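Side-chain contacts in DUF72 domain-containing protein (Thermotoga maritima, PDB 1VPQ), which is of unknown function but, as a DUF72 family member, adopts a TIM-barrel-like fold that holds a sulfate ion in this crystal: residues Val29-His34 with Ser38-Tyr43; Gly87-Val92 with Val138-Lys143; Phe127-Lys132 with Arg210-Glu215. All blocks are in the same frame, centred on the assembly; numbering follows the deposited sequence.

Interaction 1. Residues Val29-His34 with Ser38-Tyr43; sequences VVYPEH and SQFLKY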
loop_
_atom_site.group_PDB
_atom_site.type_symbol
_atom_site.label_atom_id
_atom_site.label_comp_id
_atom_site.label_asym_id
_atom_site.label_seq_id
_atom_site.Cartn_x
_atom_site.Cartn_y
_atom_site.Cartn_z
ATOM N N VAL A 29 16.330 -11.917 10.829
ATOM C CA VAL A 29 16.092 -12.056 9.404
ATOM C C VAL A 29 16.683 -10.806 8.761
ATOM O O VAL A 29 17.794 -10.864 8.249
ATOM C CB VAL A 29 14.585 -12.248 9.084
ATOM C CG1 VAL A 29 14.345 -12.342 7.576
ATOM C CG2 VAL A 29 14.049 -13.493 9.778
ATOM N N VAL A 30 15.976 -9.681 8.827
ATOM C CA VAL A 30 16.524 -8.398 8.345
ATOM C C VAL A 30 16.863 -7.429 9.467
ATOM O O VAL A 30 17.619 -6.481 9.254
ATOM C CB VAL A 30 15.604 -7.678 7.328
ATOM C CG1 VAL A 30 15.545 -8.464 6.023
ATOM C CG2 VAL A 30 14.207 -7.438 7.897
ATOM N N TYR A 31 16.292 -7.646 10.647
ATOM C CA TYR A 31 16.683 -6.899 11.837
ATOM C C TYR A 31 17.643 -7.747 12.677
ATOM O O TYR A 31 17.483 -8.974 12.762
ATOM C CB TYR A 31 15.464 -6.507 12.692
ATOM C CG TYR A 31 14.516 -5.494 12.078
ATOM C CD1 TYR A 31 14.969 -4.501 11.207
ATOM C CD2 TYR A 31 13.165 -5.505 12.409
ATOM C CE1 TYR A 31 14.099 -3.572 10.659
ATOM C CE2 TYR A 31 12.282 -4.574 11.866
ATOM C CZ TYR A 31 12.756 -3.608 10.991
ATOM O OH TYR A 31 11.887 -2.683 10.447
ATOM N N PRO A 32 18.634 -7.096 13.325
ATOM C CA PRO A 32 19.501 -7.857 14.207
ATOM C C PRO A 32 18.686 -8.496 15.321
ATOM O O PRO A 32 17.689 -7.923 15.766
ATOM C CB PRO A 32 20.452 -6.799 14.770
ATOM C CG PRO A 32 20.377 -5.663 13.823
ATOM C CD PRO A 32 18.996 -5.667 13.301
ATOM N N GLU A 33 19.108 -9.678 15.751
ATOM C CA GLU A 33 18.436 -10.417 16.820
ATOM C C GLU A 33 18.049 -9.529 18.001
ATOM O O GLU A 33 16.928 -9.598 18.503
ATOM C CB GLU A 33 19.346 -11.539 17.317
ATOM C CG GLU A 33 19.395 -12.745 16.407
ATOM C CD GLU A 33 18.270 -13.723 16.677
ATOM O OE1 GLU A 33 18.172 -14.230 17.818
ATOM O OE2 GLU A 33 17.491 -14.001 15.749
ATOM N N HIS A 34 18.988 -8.683 18.419
ATOM C CA HIS A 34 18.864 -7.923 19.659
ATOM C C HIS A 34 18.548 -6.432 19.440
ATOM O O HIS A 34 18.881 -5.598 20.294
ATOM C CB HIS A 34 20.154 -8.080 20.480
ATOM C CG HIS A 34 20.515 -9.507 20.776
ATOM N ND1 HIS A 34 19.818 -10.283 21.678
ATOM C CD2 HIS A 34 21.509 -10.292 20.296
ATOM C CE1 HIS A 34 20.361 -11.485 21.738
ATOM N NE2 HIS A 34 21.391 -11.518 20.910
ATOM N N SER A 38 11.826 -0.032 19.595
ATOM C CA SER A 38 11.867 1.431 19.489
ATOM C C SER A 38 12.901 1.943 18.475
ATOM O O SER A 38 12.858 3.110 18.093
ATOM C CB SER A 38 12.147 2.049 20.859
ATOM O OG SER A 38 13.351 1.538 21.399
ATOM N N GLN A 39 13.826 1.076 18.058
ATOM C CA GLN A 39 14.831 1.412 17.037
ATOM C C GLN A 39 14.533 0.775 15.675
ATOM O O GLN A 39 15.350 0.859 14.762
ATOM C CB GLN A 39 16.225 0.993 17.514
ATOM N N PHE A 40 13.362 0.151 15.544
ATOM C CA PHE A 40 12.948 -0.480 14.288
ATOM C C PHE A 40 12.849 0.531 13.149
ATOM O O PHE A 40 13.332 0.277 12.045
ATOM C CB PHE A 40 11.571 -1.158 14.419
ATOM C CG PHE A 40 11.578 -2.506 15.100
ATOM C CD1 PHE A 40 12.754 -3.181 15.398
ATOM C CD2 PHE A 40 10.367 -3.114 15.404
ATOM C CE1 PHE A 40 12.719 -4.428 16.018
ATOM C CE2 PHE A 40 10.320 -4.358 16.017
ATOM C CZ PHE A 40 11.499 -5.018 16.328
ATOM N N LEU A 41 12.196 1.659 13.409
ATOM C CA LEU A 41 11.982 2.657 12.367
ATOM C C LEU A 41 13.306 3.286 11.920
ATOM O O LEU A 41 13.531 3.452 10.731
ATOM C CB LEU A 41 10.988 3.740 12.812
ATOM C CG LEU A 41 10.694 4.818 11.750
ATOM C CD1 LEU A 41 10.090 4.228 10.470
ATOM C CD2 LEU A 41 9.792 5.899 12.310
ATOM N N LYS A 42 14.166 3.630 12.876
ATOM C CA LYS A 42 15.491 4.164 12.560
ATOM C C LYS A 42 16.310 3.164 11.742
ATOM O O LYS A 42 16.948 3.545 10.762
ATOM C CB LYS A 42 16.249 4.549 13.827
ATOM C CG LYS A 42 17.595 5.208 13.562
ATOM C CD LYS A 42 18.184 5.739 14.843
ATOM C CE LYS A 42 19.450 6.543 14.599
ATOM N NZ LYS A 42 19.852 7.276 15.841
ATOM N N TYR A 43 16.274 1.893 12.137
ATOM C CA TYR A 43 16.980 0.839 11.402
ATOM C C TYR A 43 16.423 0.674 9.990
ATOM O O TYR A 43 17.171 0.465 9.041
ATOM C CB TYR A 43 16.915 -0.507 12.138
ATOM C CG TYR A 43 18.003 -1.464 11.692
ATOM C CD1 TYR A 43 17.828 -2.289 10.579
ATOM C CD2 TYR A 43 19.226 -1.522 12.365
ATOM C CE1 TYR A 43 18.837 -3.167 10.161
ATOM C CE2 TYR A 43 20.242 -2.390 11.954
ATOM C CZ TYR A 43 20.042 -3.209 10.853
ATOM O OH TYR A 43 21.042 -4.071 10.451
#

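Interaction 2. Residues Gly87-Val92 with Val138-Lys143; sequences GSVTHV and VEYLEK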
loop_
_atom_site.group_PDB
_atom_site.type_symbol
_atom_site.label_atom_id
_atom_site.label_comp_id
_atom_site.label_asym_id
_atom_site.label_seq_id
_atom_site.Cartn_x
_atom_site.Cartn_y
_atom_site.Cartn_z
ATOM N N GLY A 87 -10.918 1.388 8.161
ATOM C CA GLY A 87 -11.536 0.136 7.729
ATOM C C GLY A 87 -13.008 0.236 7.374
ATOM O O GLY A 87 -13.487 -0.503 6.524
ATOM N N SER A 88 -13.724 1.142 8.026
ATOM C CA SER A 88 -15.130 1.415 7.702
ATOM C C SER A 88 -15.326 1.843 6.242
ATOM O O SER A 88 -16.279 1.438 5.573
ATOM C CB SER A 88 -15.658 2.537 8.595
ATOM O OG SER A 88 -14.930 3.734 8.380
ATOM N N VAL A 89 -14.419 2.686 5.771
ATOM C CA VAL A 89 -14.528 3.275 4.445
ATOM C C VAL A 89 -14.374 2.208 3.365
ATOM O O VAL A 89 -15.112 2.205 2.387
ATOM C CB VAL A 89 -13.505 4.421 4.271
ATOM C CG1 VAL A 89 -13.399 4.874 2.808
ATOM C CG2 VAL A 89 -13.891 5.594 5.181
ATOM N N THR A 90 -13.437 1.286 3.571
ATOM C CA THR A 90 -13.139 0.233 2.595
ATOM C C THR A 90 -13.885 -1.111 2.775
ATOM O O THR A 90 -14.057 -1.845 1.797
ATOM C CB THR A 90 -11.634 -0.028 2.553
ATOM O OG1 THR A 90 -11.141 -0.202 3.889
ATOM C CG2 THR A 90 -10.927 1.147 1.894
ATOM N N HIS A 91 -14.328 -1.428 3.989
ATOM C CA HIS A 91 -14.894 -2.759 4.287
ATOM C C HIS A 91 -16.340 -2.781 4.810
ATOM O O HIS A 91 -16.903 -3.860 4.982
ATOM C CB HIS A 91 -14.011 -3.480 5.324
ATOM C CG HIS A 91 -12.679 -3.910 4.794
ATOM N ND1 HIS A 91 -11.691 -3.013 4.443
ATOM C CD2 HIS A 91 -12.173 -5.141 4.553
ATOM C CE1 HIS A 91 -10.639 -3.674 3.996
ATOM N NE2 HIS A 91 -10.904 -4.967 4.055
ATOM N N VAL A 92 -16.935 -1.624 5.092
ATOM C CA VAL A 92 -18.193 -1.594 5.853
ATOM C C VAL A 92 -19.279 -0.724 5.211
ATOM O O VAL A 92 -20.312 -1.234 4.804
ATOM C CB VAL A 92 -17.959 -1.119 7.314
ATOM C CG1 VAL A 92 -19.246 -1.188 8.124
ATOM C CG2 VAL A 92 -16.884 -1.952 7.990
ATOM N N VAL A 138 -19.700 1.750 -7.623
ATOM C CA VAL A 138 -19.062 2.860 -8.341
ATOM C C VAL A 138 -19.575 4.187 -7.791
ATOM O O VAL A 138 -18.803 5.124 -7.595
ATOM C CB VAL A 138 -19.324 2.811 -9.857
ATOM C CG1 VAL A 138 -18.793 4.080 -10.540
ATOM C CG2 VAL A 138 -18.684 1.576 -10.473
ATOM N N GLU A 139 -20.882 4.264 -7.554
ATOM C CA GLU A 139 -21.459 5.429 -6.899
ATOM C C GLU A 139 -20.749 5.660 -5.566
ATOM O O GLU A 139 -20.424 6.800 -5.221
ATOM C CB GLU A 139 -22.971 5.269 -6.688
ATOM C CG GLU A 139 -23.652 6.541 -6.192
ATOM C CD GLU A 139 -25.172 6.444 -6.138
ATOM O OE1 GLU A 139 -25.721 5.329 -6.306
ATOM O OE2 GLU A 139 -25.822 7.496 -5.920
ATOM N N TYR A 140 -20.490 4.578 -4.834
ATOM C CA TYR A 140 -19.788 4.678 -3.555
ATOM C C TYR A 140 -18.387 5.271 -3.723
ATOM O O TYR A 140 -17.953 6.081 -2.905
ATOM C CB TYR A 140 -19.713 3.317 -2.844
ATOM C CG TYR A 140 -19.018 3.409 -1.518
ATOM C CD1 TYR A 140 -19.718 3.760 -0.376
ATOM C CD2 TYR A 140 -17.645 3.192 -1.407
ATOM C CE1 TYR A 140 -19.076 3.876 0.854
ATOM C CE2 TYR A 140 -16.996 3.305 -0.183
ATOM C CZ TYR A 140 -17.719 3.641 0.946
ATOM O OH TYR A 140 -17.097 3.758 2.174
ATOM N N LEU A 141 -17.684 4.865 -4.776
ATOM C CA LEU A 141 -16.355 5.403 -5.059
ATOM C C LEU A 141 -16.420 6.911 -5.362
ATOM O O LEU A 141 -15.505 7.661 -5.013
ATOM C CB LEU A 141 -15.680 4.641 -6.216
ATOM C CG LEU A 141 -15.206 3.189 -5.972
ATOM C CD1 LEU A 141 -14.621 2.590 -7.241
ATOM C CD2 LEU A 141 -14.198 3.079 -4.837
ATOM N N GLU A 142 -17.496 7.353 -6.007
ATOM C CA GLU A 142 -17.730 8.789 -6.204
ATOM C C GLU A 142 -17.945 9.523 -4.865
ATOM O O GLU A 142 -17.497 10.656 -4.703
ATOM C CB GLU A 142 -18.913 9.016 -7.152
ATOM C CG GLU A 142 -19.468 10.436 -7.189
ATOM C CD GLU A 142 -18.466 11.466 -7.658
ATOM O OE1 GLU A 142 -17.322 11.096 -7.977
ATOM O OE2 GLU A 142 -18.828 12.657 -7.719
ATOM N N LYS A 143 -18.615 8.879 -3.913
ATOM C CA LYS A 143 -18.824 9.485 -2.593
ATOM C C LYS A 143 -17.504 9.626 -1.836
ATOM O O LYS A 143 -17.256 10.644 -1.183
ATOM C CB LYS A 143 -19.860 8.700 -1.781
ATOM C CG LYS A 143 -21.266 8.771 -2.389
ATOM C CD LYS A 143 -22.255 7.888 -1.651
ATOM C CE LYS A 143 -23.678 8.084 -2.163
ATOM N NZ LYS A 143 -24.678 7.370 -1.299
#

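Interaction 3. Residues Phe127-Lys132 with Arg210-Glu215; sequences FPFSFK and RWFEAE. With SO4 (sulfate ion), chain C.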
loop_
_atom_site.group_PDB
_atom_site.type_symbol
_atom_site.label_atom_id
_atom_site.label_comp_id
_atom_site.label_asym_id
_atom_site.label_seq_id
_atom_site.Cartn_x
_atom_site.Cartn_y
_atom_site.Cartn_z
ATOM N N PHE A 127 -9.915 -2.405 -1.113
ATOM C CA PHE A 127 -11.220 -3.020 -0.936
ATOM C C PHE A 127 -11.139 -4.536 -0.929
ATOM O O PHE A 127 -10.328 -5.114 -1.642
ATOM C CB PHE A 127 -12.145 -2.544 -2.047
ATOM C CG PHE A 127 -12.516 -1.103 -1.919
ATOM C CD1 PHE A 127 -11.701 -0.118 -2.449
ATOM C CD2 PHE A 127 -13.668 -0.729 -1.233
ATOM C CE1 PHE A 127 -12.028 1.216 -2.312
ATOM C CE2 PHE A 127 -14.005 0.597 -1.095
ATOM C CZ PHE A 127 -13.191 1.575 -1.634
ATOM N N PRO A 128 -11.989 -5.191 -0.121
ATOM C CA PRO A 128 -11.916 -6.640 0.000
ATOM C C PRO A 128 -12.509 -7.384 -1.203
ATOM O O PRO A 128 -13.021 -6.763 -2.157
ATOM C CB PRO A 128 -12.713 -6.925 1.278
ATOM C CG PRO A 128 -13.695 -5.814 1.362
ATOM C CD PRO A 128 -13.066 -4.617 0.706
ATOM N N PHE A 129 -12.407 -8.710 -1.149
ATOM C CA PHE A 129 -12.908 -9.617 -2.187
ATOM C C PHE A 129 -14.403 -9.427 -2.422
ATOM O O PHE A 129 -14.867 -9.466 -3.562
ATOM C CB PHE A 129 -12.627 -11.061 -1.773
ATOM C CG PHE A 129 -12.872 -12.068 -2.860
ATOM C CD1 PHE A 129 -12.008 -12.168 -3.933
ATOM C CD2 PHE A 129 -13.958 -12.930 -2.798
ATOM C CE1 PHE A 129 -12.230 -13.096 -4.933
ATOM C CE2 PHE A 129 -14.183 -13.863 -3.794
ATOM C CZ PHE A 129 -13.319 -13.948 -4.864
ATOM N N SER A 130 -15.134 -9.206 -1.332
ATOM C CA SER A 130 -16.591 -8.997 -1.358
ATOM C C SER A 130 -17.054 -7.713 -2.054
ATOM O O SER A 130 -18.216 -7.596 -2.409
ATOM C CB SER A 130 -17.132 -8.979 0.067
ATOM O OG SER A 130 -16.502 -7.950 0.804
ATOM N N PHE A 131 -16.163 -6.743 -2.209
ATOM C CA PHE A 131 -16.458 -5.527 -2.973
ATOM C C PHE A 131 -16.412 -5.875 -4.456
ATOM O O PHE A 131 -15.349 -6.205 -4.977
ATOM C CB PHE A 131 -15.429 -4.446 -2.644
ATOM C CG PHE A 131 -15.767 -3.069 -3.177
ATOM C CD1 PHE A 131 -16.883 -2.385 -2.724
ATOM C CD2 PHE A 131 -14.927 -2.433 -4.074
ATOM C CE1 PHE A 131 -17.180 -1.108 -3.177
ATOM C CE2 PHE A 131 -15.215 -1.149 -4.527
ATOM C CZ PHE A 131 -16.352 -0.492 -4.076
ATOM N N LYS A 132 -17.563 -5.805 -5.117
ATOM C CA LYS A 132 -17.699 -6.180 -6.527
ATOM C C LYS A 132 -18.124 -5.003 -7.401
ATOM O O LYS A 132 -18.741 -4.053 -6.932
ATOM C CB LYS A 132 -18.740 -7.291 -6.699
ATOM C CG LYS A 132 -18.478 -8.565 -5.910
ATOM C CD LYS A 132 -19.722 -9.454 -5.930
ATOM C CE LYS A 132 -19.430 -10.879 -5.457
ATOM N NZ LYS A 132 -18.436 -10.926 -4.326
ATOM N N ARG A 210 -2.374 -20.957 -1.223
ATOM C CA ARG A 210 -3.239 -21.262 -0.081
ATOM C C ARG A 210 -3.909 -19.985 0.458
ATOM O O ARG A 210 -4.462 -19.972 1.557
ATOM C CB ARG A 210 -2.402 -21.954 1.005
ATOM C CG ARG A 210 -3.191 -22.869 1.938
ATOM C CD ARG A 210 -2.279 -23.644 2.896
ATOM N N TRP A 211 -3.862 -18.924 -0.345
ATOM C CA TRP A 211 -4.394 -17.604 0.002
ATOM C C TRP A 211 -5.774 -17.605 0.643
ATOM O O TRP A 211 -6.010 -16.826 1.552
ATOM C CB TRP A 211 -4.420 -16.741 -1.269
ATOM C CG TRP A 211 -5.021 -15.367 -1.146
ATOM C CD1 TRP A 211 -6.334 -15.031 -1.316
ATOM C CD2 TRP A 211 -4.324 -14.137 -0.898
ATOM N NE1 TRP A 211 -6.504 -13.678 -1.169
ATOM C CE2 TRP A 211 -5.288 -13.101 -0.913
ATOM C CE3 TRP A 211 -2.979 -13.807 -0.662
ATOM C CZ2 TRP A 211 -4.953 -11.754 -0.700
ATOM C CZ3 TRP A 211 -2.643 -12.466 -0.448
ATOM C CH2 TRP A 211 -3.632 -11.457 -0.467
ATOM N N PHE A 212 -6.686 -18.450 0.167
ATOM C CA PHE A 212 -8.079 -18.466 0.669
ATOM C C PHE A 212 -8.290 -19.342 1.925
ATOM O O PHE A 212 -9.332 -19.250 2.575
ATOM C CB PHE A 212 -9.051 -18.913 -0.433
ATOM C CG PHE A 212 -9.206 -17.919 -1.550
ATOM C CD1 PHE A 212 -9.947 -16.762 -1.367
ATOM C CD2 PHE A 212 -8.614 -18.140 -2.784
ATOM C CE1 PHE A 212 -10.094 -15.840 -2.397
ATOM C CE2 PHE A 212 -8.756 -17.224 -3.815
ATOM C CZ PHE A 212 -9.498 -16.073 -3.620
ATOM N N GLU A 213 -7.316 -20.189 2.250
ATOM C CA GLU A 213 -7.404 -21.075 3.423
ATOM C C GLU A 213 -6.578 -20.580 4.616
ATOM O O GLU A 213 -6.874 -20.923 5.760
ATOM C CB GLU A 213 -6.936 -22.489 3.058
ATOM C CG GLU A 213 -7.813 -23.210 2.039
ATOM C CD GLU A 213 -7.563 -22.748 0.612
ATOM O OE1 GLU A 213 -6.406 -22.835 0.151
ATOM O OE2 GLU A 213 -8.523 -22.297 -0.053
ATOM N N ALA A 214 -5.562 -19.761 4.346
ATOM C CA ALA A 214 -4.492 -19.494 5.310
ATOM C C ALA A 214 -4.869 -18.551 6.461
ATOM O O ALA A 214 -5.575 -17.554 6.256
ATOM C CB ALA A 214 -3.265 -18.959 4.585
ATOM N N GLU A 215 -4.351 -18.882 7.653
ATOM C CA GLU A 215 -4.569 -18.141 8.913
ATOM C C GLU A 215 -3.758 -16.856 9.051
ATOM O O GLU A 215 -2.552 -16.908 9.324
ATOM C CB GLU A 215 -4.159 -19.008 10.102
ATOM C CG GLU A 215 -5.116 -20.115 10.475
ATOM C CD GLU A 215 -4.853 -20.653 11.876
ATOM O OE1 GLU A 215 -3.731 -20.458 12.400
ATOM O OE2 GLU A 215 -5.768 -21.274 12.452
HETATM S S SO4 C . -9.918 -10.179 1.511
HETATM O O1 SO4 C . -9.417 -9.163 2.433
HETATM O O2 SO4 C . -10.691 -11.176 2.230
HETATM O O3 SO4 C . -10.795 -9.561 0.527
HETATM O O4 SO4 C . -8.810 -10.832 0.826
#

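Interaction 1. Residues Val29-His34 with Ser38-Tyr43
Val30 meets Tyr43 through its backbone: the carbonyl oxygen Val30 O lies 3.6 Å from Tyr43 CE1, approaching the ring obliquely, while the valine side chain turns to Ala259 on helix 257-270. Tyr31 contributes the largest share of the buried surface. With its CG anti to the carbonyl carbon (chi1 -67°), its ring lies over one face of Phe40 as an offset stack, the centroids 4.7 Å apart and the planes inclined by 15°. The CD2/CE2 side supplies this overlap, CD2 standing 3.8 Å from Phe40 CE1. On its other flank the ring edge is met by Tyr43, with Tyr31 CD1 3.7 Å from Tyr43 CD1 and the two planes almost perpendicular, at 88°. The hydroxyl of Tyr31 is hydrogen-bonded to Phe21 O, which fixes the far end of the ring, and Trp26 adds another aromatic neighbour. Pro32 follows with a CH-pi contact: its CD sits over one face of the Tyr43 ring, 3.9 Å from the centroid and nearest to CZ. A serine in place of Tyr43 would probably leave the Pro32 ring without its aromatic platform and one edge of Tyr31 without its packing partner. Tyr31, Phe40 and Tyr43 thus form an aromatic cluster, Phe40 and Tyr43 coming from one helix, that packs the loop after strand 13-18 against helix 40-46, the first helix of this TIM-barrel-clan chain.

Interaction 2. Residues Gly87-Val92 with Val138-Lys143
Tyr140 reaches from helix 135-147 to the backbone of helix 87-91, where its hydroxyl donates a hydrogen bond to the carbonyl oxygen of Val89. The separation Tyr140 OH to Val89 O is 2.5 Å, short for such a bond. The hydroxyl approaches at 123° to the C=O bond, in the carbonyl plane, and so falls on a lone pair of the acceptor. That oxygen also lies near the plane of the phenol ring, 3.3 Å from Tyr140 CZ, so it meets the ring at its edge. The side chain of Val89 adds a looser van der Waals touch, its CG1 coming to 3.9 Å from Tyr140 OH as the two side chains cross roughly at right angles.

The phenol spans the gap because Tyr140 CG is anti to the backbone N (chi1 -179°), carrying the ring outward from its helix; the nearest alpha carbons, those of Val89 and Tyr140, remain 9.7 Å apart. In fold terms, the bond ties the short helix following strand 80-84 to the helix following strand 120-126, neighbouring strands of the parallel sheet in this TIM-barrel-clan protein.

Farther out, Trp94 meets the Tyr140 ring edge-to-face and also donates its NE1 hydrogen to Thr90 O, bracing both partners from helix 93-96. Val89 packs on Asp103 and Met104 of helix 101-116, and Asp103 accepts a hydrogen bond from Ser88 OG. Within the short helix, the backbone bond from His91 N to Gly87 O (2.8 Å) closes a turn around Val89, while Thr90 OG1 and His91 ND1 share a hydrogen bond of 2.9 Å in the plane of the imidazole.

Interaction 3. Residues Phe127-Lys132 with Arg210-Glu215
Phe129 and Phe212 meet edge-to-face, the edge of Phe212 pointing at one face of Phe129. Their centroids are 5.6 Å apart and their planes inclined by 73°; the nearest carbons, Phe129 CE1 and Phe212 CZ, are separated by 4.2 Å, and only 64 Å² is buried between the segments. This is the loose side, at the surface, where Leu188 touches both rings and His158 meets Phe129 edge-to-face.

The tighter packing lies within each segment. Phe127 and Phe131 lay their rings against each other, Phe127 CD2 standing 3.5 Å above the centre of the Phe131 ring, and Trp161 and Trp94 add further aromatic contacts to Phe131. On the other segment Trp211 CD1 sits 3.8 Å over the centre of the Phe212 ring, so the Phe212 face rests on the edge of the indole, while its own edge points toward Phe129. The Phe129 ring reaches across because its CG is anti to the backbone N (chi1 -170°).

The type I turn from Pro128 to Phe131 offers the Phe129 N-H to a sulfate, with N to O3 of the ion at 2.5 Å, a length doubtful as an exact value. Arg157 NE gives the ion a second hydrogen bond. A backbone amide and a guanidinium on one anion, beside this aromatic pair, are consistent with a site that could accept a negatively charged group, although the sulfate itself probably came from the crystallisation liquor.

Interactions 2 and 3 adjoin, their centres about 17 Å apart, and their segments alternate along the chain. Thr90 O lies 3.1 Å from Pro128 CD, His91 CD2 packs 3.6 Å from Pro128 CG, and Leu141 CD2 comes within 3.7 Å of Phe127 CZ, so both segments of interaction 2 back the loop whose turn binds the sulfate in interaction 3. Trp94 links them further, meeting both Tyr140 and Phe131. Interaction 1 stands apart: its centre is about 36 Å from that of interaction 2, on the opposite side of the chain's centre, and about 31 Å from that of interaction 3, with nearest atoms about 17 Å apart, and it takes no part in the sulfate site.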